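Local coordinates for protein synthesis inhibitor I (Hordeum vulgare, PDB 4FBC) that is a plant ribosome-inactivating protein and inhibitor of protein synthesis, here with adenosine monophosphate bound in its pocket, at residues 7-12 / 60-65; 134-139 / 189-194; 215-220 / 238-243. The protein carries 3 engineered substitutions. All coordinates share one frame; numbering follows the deposited sequence.

Contact 1 (7-12 / 60-65)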
ATOM      1  N   ALA A   7       8.101  13.478  10.672  1.00 25.41           N
ATOM      2  CA  ALA A   7       8.695  12.828   9.505  1.00 27.24           C
ATOM      3  C   ALA A   7       9.551  13.803   8.707  1.00 26.85           C
ATOM      4  O   ALA A   7       9.347  15.020   8.775  1.00 25.75           O
ATOM      5  CB  ALA A   7       7.600  12.258   8.613  1.00 24.33           C
ATOM      6  N   LYS A   8      10.498  13.257   7.944  1.00 24.97           N
ATOM      7  CA  LYS A   8      11.352  14.044   7.051  1.00 24.68           C
ATOM      8  C   LYS A   8      11.143  13.628   5.598  1.00 26.87           C
ATOM      9  O   LYS A   8      10.760  12.493   5.335  1.00 25.05           O
ATOM     10  CB  LYS A   8      12.828  13.834   7.401  1.00 27.67           C
ATOM     11  CG  LYS A   8      13.202  14.230   8.818  1.00 33.90           C
ATOM     12  CD  LYS A   8      14.697  14.056   9.066  1.00 35.14           C
ATOM     13  CE  LYS A   8      15.044  14.353  10.521  1.00 47.08           C
ATOM     14  NZ  LYS A   8      16.503  14.211  10.786  1.00 48.41           N
ATOM     15  N   ASN A   9      11.404  14.544   4.668  1.00 26.99           N
ATOM     16  CA  ASN A   9      11.363  14.249   3.229  1.00 23.34           C
ATOM     17  C   ASN A   9       9.986  13.878   2.674  1.00 25.15           C
ATOM     18  O   ASN A   9       9.899  13.240   1.626  1.00 25.27           O
ATOM     19  CB  ASN A   9      12.369  13.142   2.882  1.00 28.26           C
ATOM     20  CG  ASN A   9      13.765  13.452   3.372  1.00 31.47           C
ATOM     21  OD1 ASN A   9      14.251  14.569   3.214  1.00 36.52           O
ATOM     22  ND2 ASN A   9      14.415  12.466   3.978  1.00 30.31           N
ATOM     23  N   VAL A  10       8.916  14.279   3.358  1.00 22.56           N
ATOM     24  CA  VAL A  10       7.565  13.982   2.873  1.00 20.40           C
ATOM     25  C   VAL A  10       7.321  14.584   1.482  1.00 25.57           C
ATOM     26  O   VAL A  10       6.635  13.985   0.644  1.00 25.66           O
ATOM     27  CB  VAL A  10       6.495  14.455   3.872  1.00 22.61           C
ATOM     28  CG1 VAL A  10       5.105  14.283   3.292  1.00 25.12           C
ATOM     29  CG2 VAL A  10       6.622  13.683   5.170  1.00 23.13           C
ATOM     30  N   ASP A  11       7.903  15.758   1.231  1.00 24.98           N
ATOM     31  CA  ASP A  11       7.788  16.388  -0.085  1.00 27.67           C
ATOM     32  C   ASP A  11       9.084  16.261  -0.893  1.00 26.54           C
ATOM     33  O   ASP A  11       9.330  17.038  -1.815  1.00 27.78           O
ATOM     34  CB  ASP A  11       7.368  17.861   0.040  1.00 34.47           C
ATOM     35  CG  ASP A  11       6.411  18.295  -1.064  1.00 36.28           C
ATOM     36  OD1 ASP A  11       5.774  17.422  -1.697  1.00 32.77           O
ATOM     37  OD2 ASP A  11       6.290  19.514  -1.301  1.00 41.72           O
ATOM     38  N   LYS A  12       9.905  15.276  -0.539  1.00 27.24           N
ATOM     39  CA  LYS A  12      11.055  14.890  -1.360  1.00 24.80           C
ATOM     40  C   LYS A  12      10.960  13.405  -1.672  1.00 21.54           C
ATOM     41  O   LYS A  12      11.769  12.609  -1.206  1.00 23.13           O
ATOM     42  CB  LYS A  12      12.369  15.201  -0.654  1.00 29.39           C
ATOM     43  CG  LYS A  12      12.604  16.679  -0.435  1.00 39.49           C
ATOM     44  CD  LYS A  12      13.788  16.918   0.488  1.00 43.85           C
ATOM     45  CE  LYS A  12      14.089  18.392   0.563  1.00 60.21           C
ATOM     46  NZ  LYS A  12      12.825  19.187   0.527  1.00 57.48           N
ATOM     47  N   PRO A  60      12.964   9.257  12.618  1.00 30.46           N
ATOM     48  CA  PRO A  60      11.542   9.264  12.238  1.00 27.41           C
ATOM     49  C   PRO A  60      11.421   8.865  10.765  1.00 24.89           C
ATOM     50  O   PRO A  60      12.442   8.862  10.079  1.00 24.33           O
ATOM     51  CB  PRO A  60      11.139  10.731  12.414  1.00 34.25           C
ATOM     52  CG  PRO A  60      12.149  11.297  13.356  1.00 34.43           C
ATOM     53  CD  PRO A  60      13.424  10.583  13.065  1.00 34.84           C
ATOM     54  N   PRO A  61      10.207   8.536  10.285  1.00 22.13           N
ATOM     55  CA  PRO A  61      10.087   8.097   8.886  1.00 22.52           C
ATOM     56  C   PRO A  61      10.643   9.128   7.905  1.00 21.40           C
ATOM     57  O   PRO A  61      10.090  10.222   7.793  1.00 21.11           O
ATOM     58  CB  PRO A  61       8.571   7.951   8.693  1.00 25.73           C
ATOM     59  CG  PRO A  61       8.042   7.681  10.079  1.00 25.60           C
ATOM     60  CD  PRO A  61       8.920   8.469  11.005  1.00 25.95           C
ATOM     61  N   SER A  62      11.723   8.783   7.208  1.00 21.03           N
ATOM     62  CA  SER A  62      12.379   9.732   6.308  1.00 23.73           C
ATOM     63  C   SER A  62      12.471   9.263   4.852  1.00 22.37           C
ATOM     64  O   SER A  62      13.131   9.906   4.029  1.00 22.32           O
ATOM     65  CB  SER A  62      13.783  10.081   6.826  1.00 27.36           C
ATOM     66  OG  SER A  62      14.722   9.068   6.499  1.00 35.36           O
ATOM     67  N   ARG A  63      11.812   8.149   4.535  1.00 20.96           N
ATOM     68  CA  ARG A  63      11.782   7.626   3.167  1.00 19.45           C
ATOM     69  C   ARG A  63      10.338   7.564   2.670  1.00 17.04           C
ATOM     70  O   ARG A  63       9.523   6.818   3.218  1.00 17.76           O
ATOM     71  CB  ARG A  63      12.442   6.239   3.110  1.00 17.59           C
ATOM     72  CG  ARG A  63      13.925   6.236   3.448  1.00 21.70           C
ATOM     73  CD  ARG A  63      14.545   4.855   3.291  1.00 22.11           C
ATOM     74  NE  ARG A  63      14.486   4.406   1.898  1.00 20.19           N
ATOM     75  CZ  ARG A  63      13.653   3.472   1.457  1.00 21.62           C
ATOM     76  NH1 ARG A  63      12.830   2.867   2.307  1.00 17.33           N
ATOM     77  NH2 ARG A  63      13.652   3.135   0.170  1.00 19.37           N
ATOM     78  N   TRP A  64      10.032   8.361   1.645  1.00 17.31           N
ATOM     79  CA  TRP A  64       8.660   8.531   1.149  1.00 15.72           C
ATOM     80  C   TRP A  64       8.594   8.413  -0.367  1.00 17.87           C
ATOM     81  O   TRP A  64       9.589   8.647  -1.050  1.00 19.33           O
ATOM     82  CB  TRP A  64       8.136   9.917   1.546  1.00 18.80           C
ATOM     83  CG  TRP A  64       8.030  10.092   3.039  1.00 16.72           C
ATOM     84  CD1 TRP A  64       9.033  10.434   3.898  1.00 21.62           C
ATOM     85  CD2 TRP A  64       6.854   9.912   3.840  1.00 18.02           C
ATOM     86  NE1 TRP A  64       8.552  10.479   5.188  1.00 18.95           N
ATOM     87  CE2 TRP A  64       7.215  10.169   5.176  1.00 18.85           C
ATOM     88  CE3 TRP A  64       5.534   9.573   3.553  1.00 16.66           C
ATOM     89  CZ2 TRP A  64       6.299  10.082   6.226  1.00 18.71           C
ATOM     90  CZ3 TRP A  64       4.622   9.486   4.596  1.00 17.94           C
ATOM     91  CH2 TRP A  64       5.011   9.744   5.917  1.00 21.18           C
ATOM     92  N   PHE A  65       7.429   8.022  -0.890  1.00 18.85           N
ATOM     93  CA  PHE A  65       7.149   8.189  -2.317  1.00 18.01           C
ATOM     94  C   PHE A  65       5.793   8.848  -2.500  1.00 19.15           C
ATOM     95  O   PHE A  65       5.005   8.919  -1.553  1.00 19.25           O
ATOM     96  CB  PHE A  65       7.277   6.870  -3.116  1.00 17.30           C
ATOM     97  CG  PHE A  65       6.204   5.843  -2.833  1.00 18.87           C
ATOM     98  CD1 PHE A  65       6.299   5.015  -1.718  1.00 17.51           C
ATOM     99  CD2 PHE A  65       5.149   5.651  -3.719  1.00 17.83           C
ATOM    100  CE1 PHE A  65       5.334   4.040  -1.456  1.00 15.33           C
ATOM    101  CE2 PHE A  65       4.170   4.674  -3.470  1.00 17.47           C
ATOM    102  CZ  PHE A  65       4.267   3.869  -2.336  1.00 14.16           C
TER
HETATM  103  O   HOH W   1      11.800  10.489   0.862  1.00 24.87           O
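The carbonyl oxygen P61 O accepts two hydrogen bonds, one from each side of its carbonyl plane. K8 N gives the first, 3.1 Å from P61 O. From the opposite face the indole comes in: W64 NE1 donates to P61 O over 3.0 Å. This second donor stands 62° out of the carbonyl plane, not on a lone pair. The W64 bond helps fix the rotation of the indole, and the K8 bond ties the 7-12 backbone to the same oxygen.

N9 ND2 donates to S62 O at 2.9 Å, with an N-H...O angle of 172°. It meets a lone pair in the carbonyl plane, and the oxygen lies almost in the plane of the N9 amide. S62 CA also makes a CA-H...O contact of 3.3 Å with K8 O.

The apolar part is centred on the W64 ring. V10 CG2 sits over one face in a CH-pi contact, 3.8 Å from the centroid of the five-membered ring. With CG1 of V10 anti to the backbone N (chi1 174°), CG2 is left beside that N and faces the indole. A7 CB approaches the six-membered ring at W64 CZ2, 3.5 Å away.

N9 to K12 form a type I beta turn. Water 1 accepts from W64 N and probably donates to K12 O. W64 begins strand 64-70 and bonds by its backbone to L14. The contact sets the loop before edge strand 16-20 against the start of its parallel neighbour 64-70, in the mixed six-stranded sheet of this ribosome-inactivating protein.

Contact 2 (134-139 / 189-194)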
ATOM      1  N   LEU A 134     -15.246  -1.419  -4.417  1.00 23.66           N
ATOM      2  CA  LEU A 134     -14.112  -0.952  -5.200  1.00 27.15           C
ATOM      3  C   LEU A 134     -14.513  -0.945  -6.673  1.00 22.36           C
ATOM      4  O   LEU A 134     -15.427  -1.675  -7.071  1.00 26.01           O
ATOM      5  CB  LEU A 134     -12.907  -1.864  -4.975  1.00 24.15           C
ATOM      6  CG  LEU A 134     -12.478  -1.992  -3.503  1.00 23.56           C
ATOM      7  CD1 LEU A 134     -11.319  -2.952  -3.348  1.00 26.45           C
ATOM      8  CD2 LEU A 134     -12.126  -0.639  -2.944  1.00 27.72           C
ATOM      9  N   GLY A 135     -13.835  -0.128  -7.471  1.00 23.98           N
ATOM     10  CA  GLY A 135     -14.118  -0.045  -8.897  1.00 24.45           C
ATOM     11  C   GLY A 135     -13.644   1.272  -9.475  1.00 20.90           C
ATOM     12  O   GLY A 135     -13.148   2.136  -8.739  1.00 22.97           O
ATOM     13  N   ARG A 136     -13.802   1.448 -10.786  1.00 17.38           N
ATOM     14  CA  ARG A 136     -13.365   2.680 -11.435  1.00 18.10           C
ATOM     15  C   ARG A 136     -14.072   3.940 -10.908  1.00 20.55           C
ATOM     16  O   ARG A 136     -13.416   4.930 -10.597  1.00 21.61           O
ATOM     17  CB  ARG A 136     -13.514   2.591 -12.959  1.00 17.64           C
ATOM     18  CG  ARG A 136     -12.762   3.694 -13.686  1.00 18.84           C
ATOM     19  CD  ARG A 136     -13.028   3.697 -15.187  1.00 22.67           C
ATOM     20  NE  ARG A 136     -12.528   2.507 -15.877  1.00 20.49           N
ATOM     21  CZ  ARG A 136     -11.251   2.287 -16.185  1.00 22.56           C
ATOM     22  NH1 ARG A 136     -10.318   3.154 -15.825  1.00 20.20           N
ATOM     23  NH2 ARG A 136     -10.898   1.189 -16.843  1.00 19.15           N
ATOM     24  N   GLN A 137     -15.400   3.915 -10.820  1.00 21.48           N
ATOM     25  CA  GLN A 137     -16.119   5.092 -10.334  1.00 22.84           C
ATOM     26  C   GLN A 137     -15.821   5.398  -8.858  1.00 23.04           C
ATOM     27  O   GLN A 137     -15.749   6.568  -8.467  1.00 23.16           O
ATOM     28  CB  GLN A 137     -17.627   4.971 -10.559  1.00 24.81           C
ATOM     29  CG  GLN A 137     -18.327   6.313 -10.483  1.00 26.32           C
ATOM     30  CD  GLN A 137     -17.807   7.266 -11.542  1.00 29.68           C
ATOM     31  OE1 GLN A 137     -17.778   6.925 -12.725  1.00 28.36           O
ATOM     32  NE2 GLN A 137     -17.361   8.449 -11.124  1.00 25.73           N
ATOM     33  N   GLN A 138     -15.646   4.359  -8.045  1.00 22.87           N
ATOM     34  CA  GLN A 138     -15.297   4.570  -6.637  1.00 22.91           C
ATOM     35  C   GLN A 138     -13.927   5.206  -6.513  1.00 21.21           C
ATOM     36  O   GLN A 138     -13.694   6.021  -5.618  1.00 23.28           O
ATOM     37  CB  GLN A 138     -15.330   3.257  -5.842  1.00 24.69           C
ATOM     38  CG  GLN A 138     -16.725   2.707  -5.584  1.00 24.99           C
ATOM     39  CD  GLN A 138     -17.332   2.051  -6.811  1.00 27.28           C
ATOM     40  OE1 GLN A 138     -16.686   1.932  -7.858  1.00 27.72           O
ATOM     41  NE2 GLN A 138     -18.578   1.607  -6.682  1.00 32.39           N
ATOM     42  N   LEU A 139     -13.017   4.812  -7.399  1.00 20.93           N
ATOM     43  CA  LEU A 139     -11.686   5.405  -7.447  1.00 19.69           C
ATOM     44  C   LEU A 139     -11.781   6.871  -7.836  1.00 24.04           C
ATOM     45  O   LEU A 139     -11.218   7.740  -7.167  1.00 22.27           O
ATOM     46  CB  LEU A 139     -10.796   4.639  -8.429  1.00 19.40           C
ATOM     47  CG  LEU A 139      -9.404   5.210  -8.691  1.00 22.88           C
ATOM     48  CD1 LEU A 139      -8.600   5.224  -7.405  1.00 23.02           C
ATOM     49  CD2 LEU A 139      -8.659   4.408  -9.762  1.00 20.50           C
ATOM     50  N   GLY A 189      -9.327  -6.513 -12.455  1.00 17.59           N
ATOM     51  CA  GLY A 189     -10.466  -7.233 -13.007  1.00 23.31           C
ATOM     52  C   GLY A 189     -11.739  -6.416 -13.061  1.00 23.86           C
ATOM     53  O   GLY A 189     -12.664  -6.756 -13.808  1.00 26.75           O
ATOM     54  N   LEU A 190     -11.795  -5.349 -12.267  1.00 22.49           N
ATOM     55  CA  LEU A 190     -12.953  -4.455 -12.241  1.00 22.60           C
ATOM     56  C   LEU A 190     -12.844  -3.327 -13.267  1.00 24.01           C
ATOM     57  O   LEU A 190     -13.830  -2.637 -13.541  1.00 24.91           O
ATOM     58  CB  LEU A 190     -13.136  -3.853 -10.844  1.00 22.46           C
ATOM     59  CG  LEU A 190     -13.380  -4.832  -9.695  1.00 24.84           C
ATOM     60  CD1 LEU A 190     -13.441  -4.070  -8.363  1.00 25.45           C
ATOM     61  CD2 LEU A 190     -14.648  -5.652  -9.910  1.00 28.04           C
ATOM     62  N   LEU A 191     -11.650  -3.133 -13.823  1.00 18.94           N
ATOM     63  CA  LEU A 191     -11.407  -2.035 -14.760  1.00 18.29           C
ATOM     64  C   LEU A 191     -11.613  -2.496 -16.194  1.00 21.71           C
ATOM     65  O   LEU A 191     -10.958  -3.437 -16.646  1.00 23.14           O
ATOM     66  CB  LEU A 191      -9.991  -1.485 -14.587  1.00 21.11           C
ATOM     67  CG  LEU A 191      -9.712  -0.981 -13.168  1.00 18.97           C
ATOM     68  CD1 LEU A 191      -8.308  -0.448 -13.056  1.00 20.29           C
ATOM     69  CD2 LEU A 191     -10.732   0.078 -12.767  1.00 20.91           C
ATOM     70  N   HIS A 192     -12.528  -1.834 -16.899  1.00 18.44           N
ATOM     71  CA  HIS A 192     -12.886  -2.227 -18.261  1.00 21.58           C
ATOM     72  C   HIS A 192     -12.939  -1.005 -19.176  1.00 23.63           C
ATOM     73  O   HIS A 192     -13.008   0.125 -18.698  1.00 24.24           O
ATOM     74  CB  HIS A 192     -14.254  -2.914 -18.264  1.00 20.09           C
ATOM     75  CG  HIS A 192     -14.375  -4.044 -17.290  1.00 21.00           C
ATOM     76  ND1 HIS A 192     -13.774  -5.268 -17.492  1.00 24.45           N
ATOM     77  CD2 HIS A 192     -15.051  -4.145 -16.123  1.00 24.26           C
ATOM     78  CE1 HIS A 192     -14.062  -6.069 -16.482  1.00 25.59           C
ATOM     79  NE2 HIS A 192     -14.839  -5.413 -15.638  1.00 25.65           N
ATOM     80  N   PRO A 193     -12.917  -1.225 -20.503  1.00 22.65           N
ATOM     81  CA  PRO A 193     -13.122  -0.109 -21.434  1.00 22.61           C
ATOM     82  C   PRO A 193     -14.534   0.463 -21.316  1.00 21.88           C
ATOM     83  O   PRO A 193     -15.414  -0.158 -20.701  1.00 21.23           O
ATOM     84  CB  PRO A 193     -12.928  -0.760 -22.809  1.00 23.73           C
ATOM     85  CG  PRO A 193     -12.119  -1.985 -22.549  1.00 26.08           C
ATOM     86  CD  PRO A 193     -12.569  -2.474 -21.203  1.00 24.87           C
ATOM     87  N   LYS A 194     -14.756   1.639 -21.894  1.00 21.96           N
ATOM     88  CA  LYS A 194     -16.035   2.325 -21.739  1.00 24.47           C
ATOM     89  C   LYS A 194     -17.179   1.596 -22.433  1.00 22.93           C
ATOM     90  O   LYS A 194     -18.343   1.829 -22.120  1.00 25.59           O
ATOM     91  CB  LYS A 194     -15.938   3.779 -22.218  1.00 34.76           C
ATOM     92  CG  LYS A 194     -15.158   4.660 -21.255  1.00 37.29           C
ATOM     93  CD  LYS A 194     -14.841   6.031 -21.836  1.00 45.43           C
ATOM     94  CE  LYS A 194     -13.636   6.660 -21.125  1.00 43.13           C
ATOM     95  NZ  LYS A 194     -12.331   6.161 -21.659  1.00 37.31           N
TER
HETATM   96  O   HOH W   2     -14.484   0.269 -16.042  1.00 23.64           O
HETATM   97  O   HOH W   3     -14.943  -0.675 -12.205  1.00 23.94           O
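The contact lies where R136 opens helix 136-147, just after its N-cap residue G135, and meets L191 and H192 in the chain that leaves helix 181-190. R136 carries most of it. Its CG is anti to the backbone N (chi1 -166°), and the chain bends at chi3, which brings the guanidinium across L191 to the backbone of H192. R136 NH2 donates to H192 O over 3.0 Å. The bond is bent, 140° at the hydrogen, and the donor stands 47° out of the carbonyl plane.

L191 crosses the arginine at about a right angle. L191 CD2 lies over the centre of one guanidinium face, and it also touches the root of the side chain, with L191 CD2 3.8 Å from R136 CB. At the other end of the contact L190 CD1 packs against the backbone of L134, 3.4 Å from L134 O, and meets L134 CB.

Two waters complete the join. Water 2 accepts from R136 NE and from H192 N. Water 3 accepts from R136 N at 2.8 Å and donates to L190 O at 2.6 Å. The first amide of the helix is thus linked through water to L190 of segment 189-194.

R136 NH1 bonds V21 O and A23 O. L191 packs on S25 and Y28 of helix 25-39. The guanidinium is therefore held by neutral backbone carbonyls of two separate parts of the chain, with a methyl on one face. Its positive charge is probably stabilised by the dipoles of these carbonyls, and its rotation is largely fixed.

Contact 3 (215-220 / 238-243)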
ATOM      1  N   GLN A 215       2.167  -8.583   7.553  1.00 17.06           N
ATOM      2  CA  GLN A 215       3.389  -8.947   8.262  1.00 16.72           C
ATOM      3  C   GLN A 215       3.471 -10.463   8.490  1.00 16.50           C
ATOM      4  O   GLN A 215       4.526 -11.076   8.279  1.00 16.38           O
ATOM      5  CB  GLN A 215       3.487  -8.173   9.588  1.00 18.55           C
ATOM      6  CG  GLN A 215       4.752  -8.471  10.396  1.00 19.49           C
ATOM      7  CD  GLN A 215       4.959  -7.474  11.523  1.00 26.33           C
ATOM      8  OE1 GLN A 215       4.003  -6.874  12.017  1.00 39.61           O
ATOM      9  NE2 GLN A 215       6.206  -7.285  11.929  1.00 35.63           N
ATOM     10  N   ASP A 216       2.357 -11.066   8.914  1.00 18.08           N
ATOM     11  CA  ASP A 216       2.299 -12.511   9.142  1.00 18.34           C
ATOM     12  C   ASP A 216       2.620 -13.306   7.874  1.00 17.01           C
ATOM     13  O   ASP A 216       3.359 -14.281   7.918  1.00 17.32           O
ATOM     14  CB  ASP A 216       0.904 -12.926   9.638  1.00 19.92           C
ATOM     15  CG  ASP A 216       0.644 -12.535  11.076  1.00 33.12           C
ATOM     16  OD1 ASP A 216       1.617 -12.276  11.821  1.00 29.96           O
ATOM     17  OD2 ASP A 216      -0.547 -12.502  11.462  1.00 34.21           O
ATOM     18  N   LEU A 217       2.057 -12.892   6.745  1.00 17.64           N
ATOM     19  CA  LEU A 217       2.273 -13.625   5.498  1.00 16.29           C
ATOM     20  C   LEU A 217       3.707 -13.405   5.015  1.00 13.48           C
ATOM     21  O   LEU A 217       4.353 -14.335   4.547  1.00 13.64           O
ATOM     22  CB  LEU A 217       1.264 -13.202   4.420  1.00 15.42           C
ATOM     23  CG  LEU A 217       1.342 -13.968   3.089  1.00 13.78           C
ATOM     24  CD1 LEU A 217       1.164 -15.476   3.277  1.00 16.99           C
ATOM     25  CD2 LEU A 217       0.306 -13.432   2.099  1.00 12.95           C
ATOM     26  N   SER A 218       4.197 -12.173   5.139  1.00 14.78           N
ATOM     27  CA  SER A 218       5.570 -11.859   4.753  1.00 15.95           C
ATOM     28  C   SER A 218       6.547 -12.696   5.571  1.00 17.46           C
ATOM     29  O   SER A 218       7.448 -13.336   5.024  1.00 14.89           O
ATOM     30  CB  SER A 218       5.865 -10.366   4.950  1.00 14.17           C
ATOM     31  OG  SER A 218       5.069  -9.572   4.086  1.00 14.68           O
ATOM     32  N   ALA A 219       6.359 -12.703   6.889  1.00 15.78           N
ATOM     33  CA  ALA A 219       7.225 -13.493   7.758  1.00 20.19           C
ATOM     34  C   ALA A 219       7.149 -14.993   7.453  1.00 16.00           C
ATOM     35  O   ALA A 219       8.168 -15.671   7.435  1.00 16.72           O
ATOM     36  CB  ALA A 219       6.901 -13.223   9.220  1.00 18.84           C
ATOM     37  N   ALA A 220       5.947 -15.517   7.215  1.00 14.89           N
ATOM     38  CA  ALA A 220       5.797 -16.929   6.873  1.00 15.46           C
ATOM     39  C   ALA A 220       6.599 -17.358   5.640  1.00 15.65           C
ATOM     40  O   ALA A 220       7.173 -18.449   5.605  1.00 17.16           O
ATOM     41  CB  ALA A 220       4.317 -17.289   6.706  1.00 20.15           C
ATOM     42  N   ALA A 238       4.355 -22.657   6.818  1.00 21.67           N
ATOM     43  CA  ALA A 238       3.256 -22.882   7.751  1.00 21.39           C
ATOM     44  C   ALA A 238       1.973 -22.266   7.202  1.00 21.95           C
ATOM     45  O   ALA A 238       1.860 -21.043   7.114  1.00 20.59           O
ATOM     46  CB  ALA A 238       3.589 -22.295   9.118  1.00 21.71           C
ATOM     47  N   PRO A 239       0.990 -23.113   6.852  1.00 23.21           N
ATOM     48  CA  PRO A 239      -0.243 -22.634   6.209  1.00 20.29           C
ATOM     49  C   PRO A 239      -0.964 -21.543   6.987  1.00 21.41           C
ATOM     50  O   PRO A 239      -0.952 -21.512   8.226  1.00 24.07           O
ATOM     51  CB  PRO A 239      -1.133 -23.884   6.173  1.00 23.87           C
ATOM     52  CG  PRO A 239      -0.195 -25.029   6.219  1.00 26.78           C
ATOM     53  CD  PRO A 239       0.979 -24.573   7.053  1.00 25.16           C
ATOM     54  N   ILE A 240      -1.599 -20.644   6.248  1.00 17.57           N
ATOM     55  CA  ILE A 240      -2.464 -19.645   6.855  1.00 19.10           C
ATOM     56  C   ILE A 240      -3.823 -19.827   6.180  1.00 20.25           C
ATOM     57  O   ILE A 240      -4.126 -19.199   5.158  1.00 18.92           O
ATOM     58  CB  ILE A 240      -1.909 -18.214   6.669  1.00 19.24           C
ATOM     59  CG1 ILE A 240      -0.467 -18.120   7.177  1.00 20.78           C
ATOM     60  CG2 ILE A 240      -2.775 -17.194   7.394  1.00 18.28           C
ATOM     61  CD1 ILE A 240       0.151 -16.732   6.999  1.00 20.12           C
ATOM     62  N   GLU A 241      -4.624 -20.719   6.752  1.00 25.23           N
ATOM     63  CA  GLU A 241      -5.860 -21.171   6.123  1.00 23.57           C
ATOM     64  C   GLU A 241      -6.835 -20.033   5.851  1.00 19.50           C
ATOM     65  O   GLU A 241      -7.551 -20.031   4.843  1.00 22.09           O
ATOM     66  CB  GLU A 241      -6.526 -22.230   7.004  1.00 27.37           C
ATOM     67  CG  GLU A 241      -7.257 -23.278   6.207  1.00 40.76           C
ATOM     68  CD  GLU A 241      -6.348 -23.952   5.200  1.00 39.78           C
ATOM     69  OE1 GLU A 241      -5.245 -24.402   5.594  1.00 41.74           O
ATOM     70  OE2 GLU A 241      -6.734 -24.017   4.011  1.00 42.84           O
ATOM     71  N   LYS A 242      -6.863 -19.068   6.759  1.00 18.72           N
ATOM     72  CA  LYS A 242      -7.787 -17.951   6.670  1.00 21.36           C
ATOM     73  C   LYS A 242      -7.504 -17.076   5.443  1.00 18.50           C
ATOM     74  O   LYS A 242      -8.402 -16.406   4.923  1.00 19.82           O
ATOM     75  CB  LYS A 242      -7.688 -17.122   7.952  1.00 25.25           C
ATOM     76  CG  LYS A 242      -8.935 -16.340   8.295  1.00 34.58           C
ATOM     77  CD  LYS A 242      -8.714 -15.509   9.558  1.00 38.90           C
ATOM     78  CE  LYS A 242      -9.714 -14.365   9.648  1.00 40.27           C
ATOM     79  NZ  LYS A 242      -9.543 -13.567  10.902  1.00 47.09           N
ATOM     80  N   MET A 243      -6.248 -17.074   5.001  1.00 17.64           N
ATOM     81  CA  MET A 243      -5.847 -16.332   3.804  1.00 15.67           C
ATOM     82  C   MET A 243      -5.966 -17.154   2.527  1.00 17.28           C
ATOM     83  O   MET A 243      -5.746 -16.633   1.421  1.00 18.38           O
ATOM     84  CB  MET A 243      -4.396 -15.879   3.938  1.00 16.47           C
ATOM     85  CG  MET A 243      -4.170 -14.893   5.049  1.00 14.60           C
ATOM     86  SD  MET A 243      -2.438 -14.417   5.026  1.00 17.43           S
ATOM     87  CE  MET A 243      -2.375 -13.297   6.424  1.00 18.82           C
TER
HETATM   88  O   HOH W   4       6.336 -20.403   7.362  1.00 20.36           O
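D216 meets I240 through its backbone: D216 O is 4.1 Å from I240 CD1. The same oxygen accepts the helical bond from A220 N; its approach to the methyl is a loose van der Waals contact. The carboxylate of D216 lies at the exposed border of the contact.

L217 comes next and makes most of the apolar contacts. Its CG is anti to the backbone N (chi1 -177°), which directs the isobutyl group alongside M243. L217 CB is 3.9 Å from M243 SD, and both L217 methyls also reach the sulfur. The M243 chain runs extended beyond CG and slants across the leucine, with M243 CE ending near L217 CB. I240 crosses L217 obliquely as well. I240 CD1 is 4.1 Å from L217 CD1 and equally far from L217 CA, so one methyl touches both the branch and the root of this residue.

A220 lies one turn further on, with its CB pointing toward segment 238-243. A220 CB rests on I240 CD1 at 4.2 Å. I240 CD1 thus rests against both L217 and A220 on one flank of the helix. No direct hydrogen bond joins the segments. Water 4 makes the polar link: it donates to A220 O at 2.8 Å and accepts from A238 N at 3.0 Å.

Segment 238-243 turns at I240 into the 3-10 segment 241-243, where M243 N bonds I240 O. The wider packing joins three helices. L217 of helix 214-225 also touches A251 and T254 of helix 248-254. M243 rests on A209 of helix 205-211, and M243 O accepts a bond from Q210 NE2.

Overall arrangement
The three contacts form a wide triangle. Centres lie about 31 Å apart for contacts 1 and 2, about 30 Å for contacts 1 and 3, and about 29 Å for contacts 2 and 3. No two touch; along the chain they are in series. Contacts 1 and 2 are on opposite sides of the chain's centre. The three vary in distance from the AMP pocket, and none supplies a pocket residue. The side chain of W64 in contact 1 is about 8 Å from AMP, that of D216 in contact 3 about 9 Å, and that of L134 in contact 2 about 13 Å. L134 packs on L172, next to pocket residue L171. D216 is two residues after pocket residue W214.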